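Local coordinates for protein putative hydrolase YdeN (Bacillus subtilis, PDB 1UXO) that probably acts as a serine hydrolase of the alpha/beta-hydrolase class, with its natural substrate not established, at residues T4-I9 with Q35-N40; D54-Y59 with P77-F82; T67-H72 with A90-I95; G94-S99 with H130-A135. The protein carries 2 engineered substitutions. All blocks are in the same frame, centred on the assembly; numbering follows the deposited sequence.

Contact 1 of 4, residues T4-I9 with Q35-N40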
loop_
_atom_site.group_PDB
_atom_site.type_symbol
_atom_site.label_atom_id
_atom_site.label_comp_id
_atom_site.label_asym_id
_atom_site.label_seq_id
_atom_site.Cartn_x
_atom_site.Cartn_y
_atom_site.Cartn_z
ATOM N N THR A 4 -15.371 -13.659 -5.092
ATOM C CA THR A 4 -14.222 -14.287 -4.371
ATOM C C THR A 4 -13.204 -13.159 -3.984
ATOM O O THR A 4 -12.745 -12.358 -4.825
ATOM C CB THR A 4 -13.556 -15.429 -5.238
ATOM O OG1 THR A 4 -14.505 -16.496 -5.501
ATOM C CG2 THR A 4 -12.472 -16.111 -4.439
ATOM N N LYS A 5 -12.898 -13.070 -2.705
ATOM C CA LYS A 5 -11.878 -12.120 -2.270
ATOM C C LYS A 5 -10.500 -12.381 -2.866
ATOM O O LYS A 5 -10.069 -13.510 -3.056
ATOM C CB LYS A 5 -11.772 -12.082 -0.743
ATOM C CG LYS A 5 -13.031 -11.641 -0.044
ATOM C CD LYS A 5 -12.839 -11.364 1.455
ATOM C CE LYS A 5 -12.901 -12.607 2.275
ATOM N NZ LYS A 5 -14.265 -13.241 2.224
ATOM N N GLN A 6 -9.790 -11.291 -3.098
ATOM C CA GLN A 6 -8.453 -11.322 -3.593
ATOM C C GLN A 6 -7.712 -10.181 -2.934
ATOM O O GLN A 6 -8.192 -9.054 -2.910
ATOM C CB GLN A 6 -8.444 -11.119 -5.125
ATOM C CG GLN A 6 -7.048 -10.894 -5.706
ATOM C CD GLN A 6 -6.213 -12.151 -5.701
ATOM O OE1 GLN A 6 -6.716 -13.193 -6.066
ATOM N NE2 GLN A 6 -4.963 -12.066 -5.253
ATOM N N VAL A 7 -6.524 -10.456 -2.415
ATOM C CA VAL A 7 -5.741 -9.402 -1.785
ATOM C C VAL A 7 -4.451 -9.352 -2.567
ATOM O O VAL A 7 -3.836 -10.412 -2.797
ATOM C CB VAL A 7 -5.406 -9.762 -0.352
ATOM C CG1 VAL A 7 -4.480 -8.727 0.239
ATOM C CG2 VAL A 7 -6.684 -9.924 0.433
ATOM N N TYR A 8 -4.048 -8.175 -2.999
ATOM C CA TYR A 8 -2.737 -7.987 -3.628
ATOM C C TYR A 8 -1.833 -7.230 -2.669
ATOM O O TYR A 8 -2.280 -6.277 -2.011
ATOM C CB TYR A 8 -2.842 -7.243 -4.955
ATOM C CG TYR A 8 -3.413 -8.046 -6.097
ATOM C CD1 TYR A 8 -2.764 -9.175 -6.592
ATOM C CD2 TYR A 8 -4.635 -7.719 -6.651
ATOM C CE1 TYR A 8 -3.304 -9.887 -7.693
ATOM C CE2 TYR A 8 -5.154 -8.402 -7.700
ATOM C CZ TYR A 8 -4.517 -9.514 -8.186
ATOM O OH TYR A 8 -5.073 -10.198 -9.247
ATOM N N ILE A 9 -0.574 -7.627 -2.597
ATOM C CA ILE A 9 0.389 -7.003 -1.691
ATOM C C ILE A 9 1.522 -6.424 -2.528
ATOM O O ILE A 9 2.134 -7.148 -3.346
ATOM C CB ILE A 9 0.897 -8.020 -0.679
ATOM C CG1 ILE A 9 -0.231 -8.578 0.155
ATOM C CG2 ILE A 9 2.033 -7.420 0.260
ATOM C CD1 ILE A 9 0.149 -9.933 0.804
ATOM N N GLN A 35 -7.263 -15.736 -0.569
ATOM C CA GLN A 35 -6.250 -15.732 -1.587
ATOM C C GLN A 35 -5.547 -14.365 -1.567
ATOM O O GLN A 35 -6.186 -13.341 -1.671
ATOM C CB GLN A 35 -6.906 -15.998 -2.977
ATOM C CG GLN A 35 -5.910 -16.059 -4.150
ATOM C CD GLN A 35 -4.845 -17.079 -3.929
ATOM O OE1 GLN A 35 -5.126 -18.177 -3.413
ATOM N NE2 GLN A 35 -3.616 -16.728 -4.244
ATOM N N ALA A 36 -4.235 -14.402 -1.411
ATOM C CA ALA A 36 -3.351 -13.224 -1.431
ATOM C C ALA A 36 -2.181 -13.524 -2.343
ATOM O O ALA A 36 -1.665 -14.641 -2.371
ATOM C CB ALA A 36 -2.859 -12.922 -0.068
ATOM N N ASP A 37 -1.830 -12.531 -3.139
ATOM C CA ASP A 37 -0.701 -12.586 -4.074
ATOM C C ASP A 37 0.187 -11.365 -3.870
ATOM O O ASP A 37 -0.288 -10.246 -3.879
ATOM C CB ASP A 37 -1.211 -12.692 -5.500
ATOM C CG ASP A 37 -1.961 -14.023 -5.713
ATOM O OD1 ASP A 37 -1.279 -15.061 -5.928
ATOM O OD2 ASP A 37 -3.203 -14.147 -5.560
ATOM N N ILE A 38 1.467 -11.610 -3.599
ATOM C CA ILE A 38 2.446 -10.581 -3.479
ATOM C C ILE A 38 2.994 -10.240 -4.866
ATOM O O ILE A 38 3.552 -11.108 -5.542
ATOM C CB ILE A 38 3.598 -10.998 -2.546
ATOM C CG1 ILE A 38 3.095 -11.590 -1.193
ATOM C CG2 ILE A 38 4.495 -9.781 -2.349
ATOM C CD1 ILE A 38 4.064 -12.472 -0.510
ATOM N N LEU A 39 2.882 -8.985 -5.258
ATOM C CA LEU A 39 3.282 -8.568 -6.590
ATOM C C LEU A 39 4.672 -7.989 -6.548
ATOM O O LEU A 39 4.918 -7.020 -5.786
ATOM C CB LEU A 39 2.341 -7.488 -7.098
ATOM C CG LEU A 39 0.905 -7.917 -7.253
ATOM C CD1 LEU A 39 0.112 -6.805 -7.938
ATOM C CD2 LEU A 39 0.781 -9.200 -8.023
ATOM N N ASN A 40 5.522 -8.404 -7.458
ATOM C CA ASN A 40 6.821 -7.797 -7.609
ATOM C C ASN A 40 6.762 -6.691 -8.639
ATOM O O ASN A 40 6.091 -6.822 -9.680
ATOM C CB ASN A 40 7.847 -8.828 -8.031
ATOM C CG ASN A 40 8.203 -9.766 -6.927
ATOM O OD1 ASN A 40 8.764 -9.322 -5.917
ATOM N ND2 ASN A 40 7.888 -11.063 -7.085
HETATM O O HOH W 1 -10.183 -15.759 -1.454
HETATM O O HOH W 2 -5.233 -15.249 -7.179
#

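Contact 2 of 4, residues D54-Y59 with P77-F82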
loop_
_atom_site.group_PDB
_atom_site.type_symbol
_atom_site.label_atom_id
_atom_site.label_comp_id
_atom_site.label_asym_id
_atom_site.label_seq_id
_atom_site.Cartn_x
_atom_site.Cartn_y
_atom_site.Cartn_z
ATOM N N ASP A 54 2.599 0.128 -15.345
ATOM C CA ASP A 54 2.434 -0.909 -16.407
ATOM C C ASP A 54 2.345 -2.309 -15.804
ATOM O O ASP A 54 1.513 -3.089 -16.212
ATOM C CB ASP A 54 3.580 -0.885 -17.429
ATOM C CG ASP A 54 3.524 0.304 -18.353
ATOM O OD1 ASP A 54 2.474 0.949 -18.497
ATOM O OD2 ASP A 54 4.530 0.682 -18.977
ATOM N N THR A 55 3.152 -2.618 -14.774
ATOM C CA THR A 55 3.029 -3.898 -14.097
ATOM C C THR A 55 1.693 -4.045 -13.393
ATOM O O THR A 55 1.017 -5.088 -13.510
ATOM C CB THR A 55 4.217 -4.095 -13.138
ATOM O OG1 THR A 55 5.426 -4.078 -13.866
ATOM C CG2 THR A 55 4.225 -5.432 -12.515
ATOM N N LEU A 56 1.258 -3.015 -12.655
ATOM C CA LEU A 56 -0.034 -3.132 -12.028
ATOM C C LEU A 56 -1.160 -3.395 -13.062
ATOM O O LEU A 56 -2.123 -4.110 -12.793
ATOM C CB LEU A 56 -0.342 -1.868 -11.205
ATOM C CG LEU A 56 0.573 -1.676 -9.973
ATOM C CD1 LEU A 56 0.601 -0.218 -9.482
ATOM C CD2 LEU A 56 0.201 -2.674 -8.835
ATOM N N SER A 57 -1.039 -2.780 -14.233
ATOM C CA SER A 57 -2.058 -2.875 -15.258
ATOM C C SER A 57 -2.200 -4.317 -15.790
ATOM O O SER A 57 -3.264 -4.666 -16.289
ATOM C CB SER A 57 -1.806 -1.829 -16.357
ATOM O OG SER A 57 -1.005 -2.463 -17.339
ATOM N N LEU A 58 -1.199 -5.166 -15.565
ATOM C CA LEU A 58 -1.280 -6.594 -15.955
ATOM C C LEU A 58 -2.388 -7.329 -15.210
ATOM O O LEU A 58 -2.841 -8.372 -15.694
ATOM C CB LEU A 58 0.025 -7.321 -15.658
ATOM C CG LEU A 58 1.237 -6.848 -16.443
ATOM C CD1 LEU A 58 2.488 -7.458 -15.909
ATOM C CD2 LEU A 58 1.134 -7.083 -17.935
ATOM N N TYR A 59 -2.795 -6.767 -14.052
ATOM C CA TYR A 59 -3.773 -7.352 -13.127
ATOM C C TYR A 59 -5.137 -6.634 -13.142
ATOM O O TYR A 59 -6.054 -7.003 -12.437
ATOM C CB TYR A 59 -3.174 -7.307 -11.719
ATOM C CG TYR A 59 -1.979 -8.187 -11.627
ATOM C CD1 TYR A 59 -2.119 -9.521 -11.371
ATOM C CD2 TYR A 59 -0.698 -7.693 -11.878
ATOM C CE1 TYR A 59 -1.008 -10.360 -11.313
ATOM C CE2 TYR A 59 0.444 -8.538 -11.819
ATOM C CZ TYR A 59 0.260 -9.863 -11.523
ATOM O OH TYR A 59 1.328 -10.748 -11.459
ATOM N N PRO A 77 2.242 5.430 -3.151
ATOM C CA PRO A 77 1.961 6.419 -4.185
ATOM C C PRO A 77 1.768 5.776 -5.553
ATOM O O PRO A 77 1.004 6.270 -6.386
ATOM C CB PRO A 77 3.171 7.367 -4.141
ATOM C CG PRO A 77 4.285 6.566 -3.450
ATOM C CD PRO A 77 3.523 5.730 -2.469
ATOM N N ALA A 78 2.406 4.641 -5.777
ATOM C CA ALA A 78 2.184 3.925 -6.993
ATOM C C ALA A 78 0.742 3.464 -7.179
ATOM O O ALA A 78 0.129 3.734 -8.212
ATOM C CB ALA A 78 3.138 2.731 -7.096
ATOM N N ILE A 79 0.178 2.847 -6.168
ATOM C CA ILE A 79 -1.205 2.386 -6.324
ATOM C C ILE A 79 -2.168 3.608 -6.316
ATOM O O ILE A 79 -3.206 3.551 -6.941
ATOM C CB ILE A 79 -1.610 1.302 -5.287
ATOM C CG1 ILE A 79 -1.533 1.771 -3.881
ATOM C CG2 ILE A 79 -0.893 -0.065 -5.538
ATOM C CD1 ILE A 79 -2.375 0.731 -2.926
ATOM N N LEU A 80 -1.807 4.717 -5.651
ATOM C CA LEU A 80 -2.640 5.935 -5.703
ATOM C C LEU A 80 -2.703 6.487 -7.147
ATOM O O LEU A 80 -3.792 6.849 -7.670
ATOM C CB LEU A 80 -2.149 7.035 -4.721
ATOM C CG LEU A 80 -2.257 6.700 -3.235
ATOM C CD1 LEU A 80 -1.633 7.784 -2.408
ATOM C CD2 LEU A 80 -3.671 6.414 -2.825
ATOM N N ARG A 81 -1.556 6.544 -7.804
ATOM C CA ARG A 81 -1.534 6.958 -9.196
ATOM C C ARG A 81 -2.300 5.996 -10.081
ATOM O O ARG A 81 -2.965 6.413 -11.031
ATOM C CB ARG A 81 -0.138 7.125 -9.689
ATOM C CG ARG A 81 0.576 8.271 -9.089
ATOM C CD ARG A 81 -0.011 9.620 -9.617
ATOM N NE ARG A 81 0.716 10.707 -9.040
ATOM C CZ ARG A 81 0.270 11.929 -8.882
ATOM N NH1 ARG A 81 -0.940 12.299 -9.317
ATOM N NH2 ARG A 81 1.090 12.779 -8.279
ATOM N N PHE A 82 -2.165 4.700 -9.813
ATOM C CA PHE A 82 -2.910 3.672 -10.538
ATOM C C PHE A 82 -4.400 3.878 -10.425
ATOM O O PHE A 82 -5.133 3.839 -11.440
ATOM C CB PHE A 82 -2.466 2.309 -10.006
ATOM C CG PHE A 82 -3.027 1.160 -10.708
ATOM C CD1 PHE A 82 -2.736 0.914 -12.034
ATOM C CD2 PHE A 82 -3.851 0.258 -10.006
ATOM C CE1 PHE A 82 -3.296 -0.227 -12.674
ATOM C CE2 PHE A 82 -4.382 -0.891 -10.639
ATOM C CZ PHE A 82 -4.097 -1.107 -11.976
#

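Contact 3 of 4, residues T67-H72 with A90-I95. Engineered in segment 90-95: Ala-90 (natural residue Lys), Ala-91 (natural residue Gln).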
loop_
_atom_site.group_PDB
_atom_site.type_symbol
_atom_site.label_atom_id
_atom_site.label_comp_id
_atom_site.label_asym_id
_atom_site.label_seq_id
_atom_site.Cartn_x
_atom_site.Cartn_y
_atom_site.Cartn_z
ATOM N N THR A 67 -11.794 -6.981 -4.133
ATOM C CA THR A 67 -10.324 -6.884 -4.220
ATOM C C THR A 67 -9.814 -5.879 -3.235
ATOM O O THR A 67 -10.385 -4.774 -3.105
ATOM C CB THR A 67 -9.919 -6.517 -5.629
ATOM O OG1 THR A 67 -10.516 -7.448 -6.545
ATOM C CG2 THR A 67 -8.389 -6.647 -5.882
ATOM N N TYR A 68 -8.670 -6.210 -2.614
ATOM C CA TYR A 68 -8.044 -5.349 -1.620
ATOM C C TYR A 68 -6.577 -5.197 -1.907
ATOM O O TYR A 68 -5.897 -6.170 -2.272
ATOM C CB TYR A 68 -8.192 -5.927 -0.216
ATOM C CG TYR A 68 -9.627 -6.077 0.207
ATOM C CD1 TYR A 68 -10.242 -5.144 1.038
ATOM C CD2 TYR A 68 -10.378 -7.140 -0.242
ATOM C CE1 TYR A 68 -11.590 -5.278 1.383
ATOM C CE2 TYR A 68 -11.724 -7.269 0.096
ATOM C CZ TYR A 68 -12.310 -6.339 0.906
ATOM O OH TYR A 68 -13.623 -6.493 1.242
ATOM N N LEU A 69 -6.077 -3.985 -1.787
ATOM C CA LEU A 69 -4.681 -3.704 -2.061
ATOM C C LEU A 69 -3.979 -3.253 -0.772
ATOM O O LEU A 69 -4.403 -2.283 -0.124
ATOM C CB LEU A 69 -4.551 -2.595 -3.133
ATOM C CG LEU A 69 -5.417 -2.683 -4.403
ATOM C CD1 LEU A 69 -5.262 -1.454 -5.305
ATOM C CD2 LEU A 69 -5.010 -3.976 -5.160
ATOM N N VAL A 70 -2.901 -3.932 -0.435
ATOM C CA VAL A 70 -2.070 -3.614 0.709
ATOM C C VAL A 70 -0.714 -3.228 0.137
ATOM O O VAL A 70 -0.085 -4.015 -0.555
ATOM C CB VAL A 70 -1.917 -4.822 1.643
ATOM C CG1 VAL A 70 -0.914 -4.522 2.812
ATOM C CG2 VAL A 70 -3.287 -5.242 2.147
ATOM N N ALA A 71 -0.255 -2.044 0.455
ATOM C CA ALA A 71 1.007 -1.549 -0.092
ATOM C C ALA A 71 1.913 -1.064 1.008
ATOM O O ALA A 71 1.420 -0.634 2.065
ATOM C CB ALA A 71 0.708 -0.421 -1.067
ATOM N N HIS A 72 3.233 -1.121 0.737
ATOM C CA HIS A 72 4.221 -0.644 1.641
ATOM C C HIS A 72 5.101 0.420 0.987
ATOM O O HIS A 72 5.578 0.259 -0.153
ATOM C CB HIS A 72 5.106 -1.796 2.156
ATOM C CG HIS A 72 6.123 -1.365 3.191
ATOM N ND1 HIS A 72 7.450 -1.741 3.114
ATOM C CD2 HIS A 72 6.003 -0.647 4.343
ATOM C CE1 HIS A 72 8.107 -1.239 4.153
ATOM N NE2 HIS A 72 7.260 -0.582 4.918
ATOM N N ALA A 90 -17.274 -0.110 -10.044
ATOM C CA ALA A 90 -17.532 0.138 -8.638
ATOM C C ALA A 90 -16.187 0.139 -7.863
ATOM O O ALA A 90 -15.172 -0.353 -8.344
ATOM C CB ALA A 90 -18.453 -0.920 -8.075
ATOM N N ALA A 91 -16.250 0.656 -6.651
ATOM C CA ALA A 91 -15.068 0.814 -5.791
ATOM C C ALA A 91 -14.483 -0.571 -5.516
ATOM O O ALA A 91 -15.209 -1.557 -5.398
ATOM C CB ALA A 91 -15.470 1.530 -4.490
ATOM N N LEU A 92 -13.159 -0.654 -5.475
ATOM C CA LEU A 92 -12.500 -1.787 -4.851
ATOM C C LEU A 92 -12.880 -1.957 -3.392
ATOM O O LEU A 92 -13.375 -1.043 -2.738
ATOM C CB LEU A 92 -10.964 -1.592 -4.974
ATOM C CG LEU A 92 -10.398 -1.439 -6.377
ATOM C CD1 LEU A 92 -8.923 -1.578 -6.348
ATOM C CD2 LEU A 92 -11.022 -2.392 -7.411
ATOM N N GLY A 93 -12.675 -3.165 -2.870
ATOM C CA GLY A 93 -12.971 -3.459 -1.492
ATOM C C GLY A 93 -12.241 -2.532 -0.531
ATOM O O GLY A 93 -12.826 -2.041 0.416
ATOM N N GLY A 94 -10.955 -2.279 -0.796
ATOM C CA GLY A 94 -10.211 -1.385 0.059
ATOM C C GLY A 94 -8.745 -1.359 -0.201
ATOM O O GLY A 94 -8.210 -2.161 -0.989
ATOM N N ILE A 95 -8.101 -0.402 0.461
ATOM C CA ILE A 95 -6.649 -0.204 0.406
ATOM C C ILE A 95 -6.102 0.048 1.807
ATOM O O ILE A 95 -6.756 0.677 2.686
ATOM C CB ILE A 95 -6.255 0.975 -0.526
ATOM C CG1 ILE A 95 -6.802 2.312 -0.035
ATOM C CG2 ILE A 95 -6.620 0.732 -1.976
ATOM C CD1 ILE A 95 -6.385 3.492 -0.942
HETATM O O HOH W 3 -15.238 -4.292 1.140
#

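Contact 4 of 4, residues G94-S99 with H130-A135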
loop_
_atom_site.group_PDB
_atom_site.type_symbol
_atom_site.label_atom_id
_atom_site.label_comp_id
_atom_site.label_asym_id
_atom_site.label_seq_id
_atom_site.Cartn_x
_atom_site.Cartn_y
_atom_site.Cartn_z
ATOM N N GLY A 94 -10.955 -2.279 -0.796
ATOM C CA GLY A 94 -10.211 -1.385 0.059
ATOM C C GLY A 94 -8.745 -1.359 -0.201
ATOM O O GLY A 94 -8.210 -2.161 -0.989
ATOM N N ILE A 95 -8.101 -0.402 0.461
ATOM C CA ILE A 95 -6.649 -0.204 0.406
ATOM C C ILE A 95 -6.102 0.048 1.807
ATOM O O ILE A 95 -6.756 0.677 2.686
ATOM C CB ILE A 95 -6.255 0.975 -0.526
ATOM C CG1 ILE A 95 -6.802 2.312 -0.035
ATOM C CG2 ILE A 95 -6.620 0.732 -1.976
ATOM C CD1 ILE A 95 -6.385 3.492 -0.942
ATOM N N ILE A 96 -4.929 -0.507 2.054
ATOM C CA ILE A 96 -4.201 -0.242 3.257
ATOM C C ILE A 96 -2.806 0.202 2.855
ATOM O O ILE A 96 -2.108 -0.511 2.124
ATOM C CB ILE A 96 -4.135 -1.469 4.135
ATOM C CG1 ILE A 96 -5.528 -1.924 4.567
ATOM C CG2 ILE A 96 -3.360 -1.177 5.379
ATOM C CD1 ILE A 96 -5.518 -3.238 5.392
ATOM N N LEU A 97 -2.431 1.375 3.308
ATOM C CA LEU A 97 -1.173 2.004 2.914
ATOM C C LEU A 97 -0.253 2.025 4.098
ATOM O O LEU A 97 -0.360 2.900 4.962
ATOM C CB LEU A 97 -1.417 3.399 2.365
ATOM C CG LEU A 97 -2.539 3.484 1.328
ATOM C CD1 LEU A 97 -2.803 4.927 0.888
ATOM C CD2 LEU A 97 -2.193 2.648 0.121
ATOM N N VAL A 98 0.667 1.053 4.135
ATOM C CA VAL A 98 1.664 0.978 5.205
ATOM C C VAL A 98 2.840 1.896 4.919
ATOM O O VAL A 98 3.507 1.751 3.899
ATOM C CB VAL A 98 2.119 -0.454 5.465
ATOM C CG1 VAL A 98 2.919 -0.516 6.726
ATOM C CG2 VAL A 98 0.887 -1.356 5.593
ATOM N N SER A 99 3.037 2.871 5.798
ATOM C CA SER A 99 4.024 3.941 5.621
ATOM C C SER A 99 3.773 4.720 4.361
ATOM O O SER A 99 4.727 5.080 3.651
ATOM C CB SER A 99 5.407 3.372 5.633
ATOM O OG SER A 99 5.582 2.560 6.744
ATOM N N HIS A 130 -13.067 0.888 1.683
ATOM C CA HIS A 130 -12.431 0.967 2.969
ATOM C C HIS A 130 -10.995 1.436 2.797
ATOM O O HIS A 130 -10.298 0.932 1.942
ATOM C CB HIS A 130 -12.453 -0.418 3.622
ATOM C CG HIS A 130 -13.847 -0.946 3.864
ATOM N ND1 HIS A 130 -14.654 -0.473 4.867
ATOM C CD2 HIS A 130 -14.551 -1.917 3.231
ATOM C CE1 HIS A 130 -15.827 -1.108 4.821
ATOM N NE2 HIS A 130 -15.783 -2.007 3.849
ATOM N N ARG A 131 -10.574 2.417 3.574
ATOM C CA ARG A 131 -9.213 2.991 3.429
ATOM C C ARG A 131 -8.539 3.186 4.787
ATOM O O ARG A 131 -9.159 3.718 5.703
ATOM C CB ARG A 131 -9.274 4.311 2.677
ATOM C CG ARG A 131 -10.097 4.307 1.384
ATOM C CD ARG A 131 -10.341 5.713 0.745
ATOM N NE ARG A 131 -11.146 6.520 1.666
ATOM C CZ ARG A 131 -12.468 6.407 1.846
ATOM N NH1 ARG A 131 -13.182 5.511 1.149
ATOM N NH2 ARG A 131 -13.076 7.195 2.736
ATOM N N ALA A 132 -7.273 2.787 4.867
ATOM C CA ALA A 132 -6.464 2.944 6.063
ATOM C C ALA A 132 -5.017 3.185 5.719
ATOM O O ALA A 132 -4.527 2.747 4.650
ATOM C CB ALA A 132 -6.572 1.714 6.963
ATOM N N VAL A 133 -4.390 3.952 6.595
ATOM C CA VAL A 133 -2.939 4.206 6.624
ATOM C C VAL A 133 -2.371 3.722 7.977
ATOM O O VAL A 133 -2.900 4.034 9.072
ATOM C CB VAL A 133 -2.636 5.674 6.452
ATOM C CG1 VAL A 133 -1.133 5.946 6.570
ATOM C CG2 VAL A 133 -3.173 6.177 5.143
ATOM N N ILE A 134 -1.330 2.900 7.916
ATOM C CA ILE A 134 -0.648 2.420 9.123
ATOM C C ILE A 134 0.733 3.021 9.091
ATOM O O ILE A 134 1.443 2.894 8.083
ATOM C CB ILE A 134 -0.545 0.904 9.084
ATOM C CG1 ILE A 134 -1.972 0.326 8.988
ATOM C CG2 ILE A 134 0.257 0.407 10.272
ATOM C CD1 ILE A 134 -2.089 -1.170 8.927
ATOM N N ALA A 135 1.121 3.689 10.150
ATOM C CA ALA A 135 2.373 4.447 10.132
ATOM C C ALA A 135 3.057 4.426 11.443
ATOM O O ALA A 135 2.417 4.432 12.503
ATOM C CB ALA A 135 2.117 5.910 9.690
#

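Contact 1 of 4, residues T4-I9 with Q35-N40
Ile-9 and Ile-38 cross at an angle on one face of a parallel strand pair, CD1 of Ile-9 lying 3.9 Å from CG1 of Ile-38, with Ala-36 and Val-7 continuing the same apolar row. On the other face the Tyr-8 ring meets Leu-39, its CD1 3.8 Å from Leu-39 CD2. Between the faces runs a regular parallel bonding pattern: Asp-37 N donates to Val-7 O, while Asp-37 O accepts from Ile-9 N; Leu-39 N closes the run on Ile-9 O at 2.8 Å. The polar edge gathers at Asp-37. Its OD2 takes NE2 of Gln-6 at 2.7 Å on the anti lone pair, amide and carboxylate nearly coplanar, and NE2 of Gln-35 at 2.9 Å from the syn side, 32° out of the carboxylate plane. Gln-6 reaches it because its chain bends at chi2 (72°), which also lays NE2 over one face of the Tyr-8 ring. A water bridges Gln-6 OE1 and the same OD2, so three donors hold this oxygen and should stabilise its negative charge. The pair belongs to a beta-alpha-beta unit: helix 22-31 covers the isoleucine face through Phe-22, Leu-25 and Leu-29, Tyr-8 OH bonds Thr-62, and strand 67-72 flanks strand 6-10.

Contact 2 of 4, residues D54-Y59 with P77-F82
Leu-56 and Phe-82 bring the two helical segments together, their CA atoms, the nearest CA pair of the two segments, standing 7.5 Å apart. The contact rests on a CH-pi interaction: CB of Leu-56 stands over one face of the Phe-82 ring, 3.7 Å from its centroid and only 14° off the normal. With CG anti to the backbone N (chi1 -175°), the phenylalanine ring extends toward helix 49-57 and slides beneath the leucine. From that position its CE1 also comes within 3.7 Å of Ser-57 N, while CZ lies 3.7 Å from Leu-56 O. Both helices cover the same side of the central parallel sheet of an alpha/beta-hydrolase fold, helix 75-84 being the one that follows strand 67-72. Leu-56 CD1 reaches across to helix 75-84, 4.0 Å from Phe-82 CB and 4.2 Å from Ile-79 CG2. Replacing Phe-82 by an alanine would probably leave the CB of Leu-56 without its aromatic platform and open a gap between the helices. Leu-53 and Gln-60 also touch the phenylalanine, and Trp-52 packs on Ala-78.

Contact 3 of 4, residues T67-H72 with A90-I95
Tyr-68 lays one face of its ring over Gly-93 in a CH-pi contact, the glycine CA 4.0 Å from the ring centroid, 23° off the normal and displaced toward the rim. The ring reaches the glycine with CG anti to the carbonyl carbon (chi1 -61°), and CE1 comes within 3.4 Å of Gly-93 C. A side chain at Gly-93 would run into both this ring and Thr-67 O. Replacing Tyr-68 by an alanine would probably uncover the Gly-93 backbone and leave the water between its hydroxyl and Gly-93 O without its stronger partner. Backbone bonding is firm at one point, where Leu-69 N donates to Gly-94 O at 2.9 Å; at the start of the strand Thr-67 O receives two weak bonds, from Gly-93 N and Gly-94 N. This is the strand pairing of a right-handed beta-alpha-beta crossover, in which strand 67-72 passes through helix 75-84 to strand 92-98. Apolar contacts fill the face turned to that helix: Leu-69 CD1 touches Leu-92 CD1 at 3.8 Å, and Leu-69 CB meets Ile-95 CG2 at 4.1 Å. Ile-79 packs on Leu-69 and Leu-83 on Leu-92, whereas Leu-183 and Tyr-186 of helix 177-188 border Tyr-68 on the reverse face.

Contact 4 of 4, residues G94-S99 with H130-A135
Ile-96 and Ile-134 cross at a slant on one face of two parallel central strands in the alpha/beta-hydrolase sheet, CG2 of Ile-96 meeting CD1 of Ile-134 at 3.8 Å. The strand axes run 4.7 Å apart and 15° from parallel, joined through helix 121-127 as a beta-alpha-beta unit. Ile-134 directs CG1 away from its carbonyl carbon (chi1 -59°), which brings its terminal methyl alongside CG2 of Ile-96; Ala-132 is the small residue directly across from Ile-96, and Val-98 adds CG2 at 4.4 Å from Ile-134 CB. Tyr-186, Leu-183 and Val-179 of helix 177-188 cover this face.

The opposite face carries Ile-95, Leu-97, Arg-131 and Val-133. Here the aliphatic part of Arg-131 lies obliquely against Ile-95, CG to CG1 4.1 Å, before the chain bends at chi3 and its guanidinium leaves for the backbone oxygens of Ala-128, Ile-154 and Asp-155. Val-133 turns CG1 onto Leu-97 O, whereas Leu-97 also packs against helices 75-84 and 144-153. Backbone bonds join the two strands, although Ile-134 N meets Leu-97 O from well above the carbonyl plane. A CB on Gly-94 as placed would clash with His-130 O. At the far end Ser-99 N points almost straight at Ile-134 O, 2.8 Å away with an N-H...O angle of 178°.

Three of the contacts are seams of one parallel sheet, and contact 2 packs helices against it. Contacts 1 and 3 meet where strands 6-10 and 67-72 pair, Tyr-8 N lying 2.8 Å from Tyr-68 O. Contacts 3 and 4 share Gly-94 and Ile-95, and Ala-71 O lies 2.8 Å from Val-98 N. Contact 2 rests on contacts 3 and 4 through Ile-79, whose CD1 touches Leu-97 CD2 at 3.6 Å and Ala-71 CB at 3.8 Å. Of the seams, contact 4 comes near the predicted charge relay: the side chain of Ser-99 is about 4 Å from those of His-166 and Asp-139. In contact 1 the side chain of Ile-9 is about 11 Å from that of Ser-73, and contact 3 lies away from the site.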